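HMG-CoA Lyase (Bacillus subtilis subsp. subtilis, PDB 1YDO) is probably a lyase of the HMGL-like family, built on a TIM barrel of alternating beta strands and alpha helices. Local coordinates at residues 217-222 with 228-233; 258-261 with 265-268; 9-14 with 250-255. One frame throughout, in Å; residues are numbered along the deposited sequence.

Interaction 1: 217-222 with 228-233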
# COMPACT_ATOMS: atom_id res chain seq x y z
N ALA A 217 2.07 5.21 -0.67
CA ALA A 217 1.38 6.31 -1.33
C ALA A 217 1.94 7.62 -0.83
O ALA A 217 2.26 8.52 -1.60
CB ALA A 217 -0.10 6.24 -1.05
N ASN A 218 2.04 7.74 0.48
CA ASN A 218 2.60 8.94 1.05
C ASN A 218 4.04 9.07 0.61
O ASN A 218 4.55 10.17 0.42
CB ASN A 218 2.52 8.90 2.58
CG ASN A 218 1.09 8.86 3.08
OD1 ASN A 218 0.21 9.54 2.54
ND2 ASN A 218 0.85 8.06 4.11
N MSE A 219 4.72 7.95 0.44
CA MSE A 219 6.11 8.01 0.04
C MSE A 219 6.28 8.64 -1.33
O MSE A 219 7.23 9.39 -1.55
CB MSE A 219 6.68 6.62 0.03
CG MSE A 219 8.14 6.62 0.19
SE MSE A 219 8.56 4.87 0.78
CE MSE A 219 7.69 4.88 2.53
N VAL A 220 5.38 8.31 -2.24
CA VAL A 220 5.47 8.87 -3.58
C VAL A 220 5.37 10.38 -3.50
O VAL A 220 6.19 11.08 -4.10
CB VAL A 220 4.35 8.33 -4.48
CG1 VAL A 220 4.33 9.11 -5.79
CG2 VAL A 220 4.59 6.85 -4.76
N THR A 221 4.39 10.88 -2.77
CA THR A 221 4.22 12.32 -2.61
C THR A 221 5.51 12.93 -2.07
O THR A 221 5.97 13.95 -2.55
CB THR A 221 3.07 12.63 -1.64
OG1 THR A 221 1.86 12.07 -2.15
CG2 THR A 221 2.89 14.13 -1.49
N ALA A 222 6.09 12.29 -1.06
CA ALA A 222 7.33 12.76 -0.48
C ALA A 222 8.45 12.72 -1.54
O ALA A 222 9.20 13.68 -1.70
CB ALA A 222 7.71 11.93 0.73
N THR A 228 14.57 12.21 0.45
CA THR A 228 15.26 11.07 -0.15
C THR A 228 15.68 10.07 0.91
O THR A 228 16.47 9.15 0.65
CB THR A 228 16.51 11.54 -0.95
OG1 THR A 228 17.42 12.22 -0.07
CG2 THR A 228 16.10 12.49 -2.08
N VAL A 229 15.15 10.24 2.11
CA VAL A 229 15.46 9.36 3.22
C VAL A 229 14.18 8.74 3.77
O VAL A 229 13.27 9.45 4.21
CB VAL A 229 16.16 10.13 4.35
CG1 VAL A 229 16.63 9.18 5.44
CG2 VAL A 229 17.32 10.92 3.79
N PHE A 230 14.11 7.42 3.76
CA PHE A 230 12.92 6.78 4.26
C PHE A 230 13.24 5.62 5.18
O PHE A 230 14.13 4.83 4.91
CB PHE A 230 12.07 6.31 3.10
CG PHE A 230 11.50 7.45 2.30
CD1 PHE A 230 10.33 8.08 2.70
CD2 PHE A 230 12.15 7.90 1.15
CE1 PHE A 230 9.80 9.15 1.96
CE2 PHE A 230 11.64 8.96 0.41
CZ PHE A 230 10.45 9.59 0.82
N ASP A 231 12.51 5.55 6.28
CA ASP A 231 12.70 4.50 7.26
C ASP A 231 11.79 3.34 6.93
O ASP A 231 10.67 3.55 6.49
CB ASP A 231 12.36 5.03 8.65
CG ASP A 231 13.40 6.00 9.16
OD1 ASP A 231 13.16 6.62 10.21
OD2 ASP A 231 14.46 6.13 8.50
N GLY A 232 12.29 2.14 7.16
CA GLY A 232 11.50 0.95 6.88
C GLY A 232 11.76 -0.18 7.86
O GLY A 232 12.71 -0.13 8.63
N SER A 233 10.91 -1.19 7.85
CA SER A 233 11.06 -2.33 8.74
C SER A 233 11.00 -3.63 7.93
O SER A 233 10.00 -3.92 7.29
CB SER A 233 9.96 -2.32 9.79
OG SER A 233 10.06 -3.47 10.60
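Met219 and Ala222 of helix 215-225 lie against Phe230 of strand 229-232, with the CA atoms of Met219 and Phe230 8.1 Å apart. The contact is apolar and buried. Phe230 CB points toward the helix and carries the ring between the two backbones. One face of the ring is covered by Met219, which is modelled as selenomethionine. Its CG sits 3.7 Å from the centroid of the Phe230 ring and 19° off the ring normal, shifted toward the rim. This is a CH-pi contact. The nearest ring atom to Met219 CG is Phe230 CE1, at 3.5 Å. The selenium lies over the same ring: Met219 SE is 4.5 Å from the Phe230 centroid, a Met-aromatic contact. With CG anti to the backbone N (chi1 -156°), the Met219 chain runs out over the ring, and the two side chains run past one another, pointing opposite ways. Ala222 comes in differently. Its CB meets the rim of the ring, level with the ring plane, 3.6 Å from Phe230 CZ. The ring therefore has one neighbour over a face and another at its rim.

Helix 215-225 and strand 229-232 belong to a beta-alpha-beta unit that starts with strand 204-207, as in a TIM barrel. Leu206 of that strand touches both Ala222 and Phe230. In the sheet, Val229 and Asp231 pair with Leu206, and Phe230 pairs with Thr8 and Lys10. On the helix, Val220 packs on Pro185 of the second subunit.

Interaction 2: 258-261 with 265-268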
# COMPACT_ATOMS: atom_id res chain seq x y z
N MSE A 258 9.32 -1.07 -4.93
CA MSE A 258 8.70 -0.01 -5.69
C MSE A 258 9.70 1.02 -6.19
O MSE A 258 9.60 1.49 -7.32
CB MSE A 258 7.64 0.69 -4.86
CG MSE A 258 6.92 1.74 -5.65
SE MSE A 258 5.86 2.79 -4.49
CE MSE A 258 7.27 3.59 -3.44
N LEU A 259 10.65 1.37 -5.34
CA LEU A 259 11.66 2.34 -5.73
C LEU A 259 12.47 1.82 -6.90
O LEU A 259 12.81 2.58 -7.80
CB LEU A 259 12.57 2.66 -4.54
CG LEU A 259 11.93 3.50 -3.44
CD1 LEU A 259 12.81 3.49 -2.20
CD2 LEU A 259 11.70 4.91 -3.94
N GLU A 260 12.77 0.53 -6.90
CA GLU A 260 13.55 -0.05 -7.98
C GLU A 260 12.82 0.03 -9.30
O GLU A 260 13.39 0.43 -10.31
CB GLU A 260 13.90 -1.50 -7.68
CG GLU A 260 15.02 -1.66 -6.67
CD GLU A 260 16.31 -0.97 -7.11
OE1 GLU A 260 16.79 -1.28 -8.22
OE2 GLU A 260 16.82 -0.12 -6.35
N GLN A 261 11.56 -0.37 -9.30
CA GLN A 261 10.78 -0.32 -10.52
C GLN A 261 10.72 1.10 -11.06
O GLN A 261 10.57 1.31 -12.26
CB GLN A 261 9.37 -0.82 -10.25
CG GLN A 261 9.34 -2.17 -9.60
CD GLN A 261 10.11 -3.19 -10.39
OE1 GLN A 261 9.78 -3.47 -11.54
NE2 GLN A 261 11.15 -3.76 -9.78
N LYS A 265 17.80 4.23 -7.38
CA LYS A 265 18.75 3.37 -6.69
C LYS A 265 18.68 3.42 -5.19
O LYS A 265 18.61 4.50 -4.60
CB LYS A 265 20.19 3.67 -7.13
CG LYS A 265 20.51 3.21 -8.55
CD LYS A 265 20.07 1.74 -8.82
CE LYS A 265 20.69 0.71 -7.85
NZ LYS A 265 19.96 0.50 -6.55
N THR A 266 18.70 2.24 -4.57
CA THR A 266 18.66 2.11 -3.12
C THR A 266 19.87 1.29 -2.69
O THR A 266 20.14 1.12 -1.50
CB THR A 266 17.38 1.38 -2.65
OG1 THR A 266 17.48 -0.01 -2.97
CG2 THR A 266 16.15 1.97 -3.31
N ASN A 267 20.60 0.77 -3.66
CA ASN A 267 21.77 -0.03 -3.37
C ASN A 267 21.45 -1.21 -2.47
O ASN A 267 22.34 -1.77 -1.83
CB ASN A 267 22.87 0.81 -2.73
CG ASN A 267 23.46 1.83 -3.68
OD1 ASN A 267 23.75 1.53 -4.85
ND2 ASN A 267 23.66 3.05 -3.19
N VAL A 268 20.18 -1.57 -2.41
CA VAL A 268 19.77 -2.70 -1.60
C VAL A 268 19.44 -3.90 -2.48
O VAL A 268 18.61 -3.79 -3.38
CB VAL A 268 18.55 -2.36 -0.75
CG1 VAL A 268 18.17 -3.55 0.11
CG2 VAL A 268 18.88 -1.17 0.13
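The loop that links helix 252-261 to helix 270-284 folds back on the end of the first helix, where Glu260 meets Lys265 and Thr266. The main contact is a salt bridge. Lys265 NZ donates to Glu260 OE2 at 3.2 Å, on the syn side and 22° out of the carboxylate plane. The CB of Lys265 points away from the helix, but bends at chi2 (-49°) and at the two later torsions fold the chain round and bring NZ back to the carboxylate. Thr266 OG1 gives the same Glu260 OE2 a second, weak hydrogen bond at 3.4 Å. The methyl branch packs on Leu259: Thr266 CG2 lies 3.8 Å from Leu259 CD1. Leu259 also touches Ile9 of strand 8-11 and Leu223 of helix 215-225, so this side belongs to the apolar layer between strands and helices.

One carboxylate oxygen thus takes both polar bonds. The nearby ammonium group would probably favour an ionised Glu260. The threonine bond is weak and Lys265 is exposed, so the gain in stability may be modest.

Interaction 3: 9-14 with 250-255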
# COMPACT_ATOMS: atom_id res chain seq x y z
N ILE A 9 17.39 4.44 2.23
CA ILE A 9 16.39 3.88 3.13
C ILE A 9 17.06 3.33 4.38
O ILE A 9 18.07 2.62 4.30
CB ILE A 9 15.61 2.73 2.48
CG1 ILE A 9 16.50 1.53 2.35
CG2 ILE A 9 15.07 3.12 1.12
CD1 ILE A 9 15.73 0.27 2.29
N LYS A 10 16.48 3.62 5.54
CA LYS A 10 17.03 3.16 6.81
C LYS A 10 16.19 2.05 7.46
O LYS A 10 14.99 2.20 7.65
CB LYS A 10 17.16 4.36 7.75
CG LYS A 10 17.99 5.47 7.12
CD LYS A 10 18.47 6.49 8.15
CE LYS A 10 19.45 7.46 7.53
NZ LYS A 10 19.93 8.45 8.53
N GLU A 11 16.84 0.94 7.80
CA GLU A 11 16.18 -0.18 8.44
C GLU A 11 16.04 0.04 9.94
O GLU A 11 17.02 0.38 10.60
CB GLU A 11 16.98 -1.46 8.20
CG GLU A 11 16.41 -2.67 8.91
CD GLU A 11 15.03 -3.04 8.40
OE1 GLU A 11 14.21 -3.52 9.21
OE2 GLU A 11 14.76 -2.87 7.19
N VAL A 12 14.83 -0.13 10.48
CA VAL A 12 14.61 0.03 11.92
C VAL A 12 13.87 -1.17 12.49
O VAL A 12 13.31 -1.11 13.58
CB VAL A 12 13.79 1.30 12.27
CG1 VAL A 12 14.57 2.54 11.88
CG2 VAL A 12 12.44 1.28 11.58
N GLY A 13 13.88 -2.27 11.74
CA GLY A 13 13.19 -3.47 12.17
C GLY A 13 13.69 -4.07 13.46
O GLY A 13 12.91 -4.34 14.39
N PRO A 14 15.01 -4.30 13.57
CA PRO A 14 15.55 -4.88 14.79
C PRO A 14 15.23 -4.05 16.03
O PRO A 14 15.39 -4.51 17.15
CB PRO A 14 17.04 -4.97 14.51
CG PRO A 14 17.27 -3.87 13.55
CD PRO A 14 16.08 -3.95 12.63
N ALA A 250 6.04 0.61 7.13
CA ALA A 250 6.07 0.05 5.79
C ALA A 250 7.15 -1.01 5.68
O ALA A 250 8.24 -0.85 6.21
CB ALA A 250 6.31 1.16 4.78
N ALA A 251 6.84 -2.08 4.96
CA ALA A 251 7.77 -3.17 4.76
C ALA A 251 8.95 -2.70 3.93
O ALA A 251 8.79 -2.31 2.78
CB ALA A 251 7.07 -4.31 4.07
N THR A 252 10.15 -2.75 4.50
CA THR A 252 11.35 -2.34 3.79
C THR A 252 11.43 -2.87 2.37
O THR A 252 11.72 -2.12 1.46
CB THR A 252 12.61 -2.79 4.53
OG1 THR A 252 12.62 -2.23 5.85
CG2 THR A 252 13.85 -2.32 3.78
N GLU A 253 11.19 -4.16 2.19
CA GLU A 253 11.28 -4.73 0.86
C GLU A 253 10.25 -4.11 -0.08
O GLU A 253 10.54 -3.89 -1.25
CB GLU A 253 11.12 -6.25 0.89
CG GLU A 253 9.88 -6.74 1.63
CD GLU A 253 10.06 -6.76 3.13
OE1 GLU A 253 9.44 -7.62 3.79
OE2 GLU A 253 10.82 -5.92 3.65
N ASP A 254 9.06 -3.81 0.42
CA ASP A 254 8.04 -3.20 -0.42
C ASP A 254 8.52 -1.83 -0.88
O ASP A 254 8.27 -1.40 -2.00
CB ASP A 254 6.74 -3.05 0.35
CG ASP A 254 6.09 -4.38 0.65
OD1 ASP A 254 5.24 -4.43 1.57
OD2 ASP A 254 6.43 -5.37 -0.03
N ILE A 255 9.21 -1.15 0.02
CA ILE A 255 9.73 0.17 -0.26
C ILE A 255 10.86 0.05 -1.27
O ILE A 255 10.91 0.80 -2.23
CB ILE A 255 10.27 0.83 1.00
CG1 ILE A 255 9.12 1.05 1.96
CG2 ILE A 255 10.95 2.12 0.65
CD1 ILE A 255 9.53 1.72 3.22
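Glu11 and Thr252 meet at about a right angle where the first strand of the TIM barrel, 8-11, faces the start of helix 252-261. The CB of Thr252 points toward the strand, and the end of the Glu11 chain turns in to meet it. Thr252 OG1 donates to Glu11 OE2 at 2.6 Å. It arrives on the syn side, 23° out of the carboxylate plane. The first torsion of Glu11 (chi1 176°) swings CG away from the backbone N, and a bend at chi2 turns the carboxylate across the Thr252 side chain. The methyl branch of Thr252 serves the apolar half of the contact. Its CG2 packs 3.5 Å from Ile9 CD1, two residues before Glu11 on the strand. Ile9 reaches the helix a second time through its other branch: Ile9 CG2 lies 4.3 Å from Ile255 CG2, about one turn further along.

All four touching residues are buried. Thr252 also packs on Leu273 of helix 270-284, and Ile255 packs on Leu216 of helix 215-225. The carboxylate of Glu11 is held at both oxygens. OE1 accepts from Ala234 N, and also from Gly13 N: Gly13 N lies 2.8 Å from Glu11 OE1 and stands above the carboxylate plane, 39° out of it.

Interactions 1 and 3 share the barrel sheet, since strands 229-232 and 8-11 are neighbours in it. Lys10 N lies 2.7 Å from Phe230 O, and Gly232 N lies 2.7 Å from Lys10 O; both are probable hydrogen bonds. The centres of these two interactions are about 10 Å apart. Interactions 2 and 3 share helix 252-261, at its end and its start. Ile9 joins them: its CG2 is 4.0 Å from Leu259 CD1. Interaction 1 touches interaction 2 through Val220 CG2 and Met258 SE, 4.3 Å apart, and both reach the second subunit. Interactions 1 and 3 fasten helices 215-225 and 252-261 to the last and first barrel strands, and interaction 2 ties the loop after helix 252-261 back onto that helix.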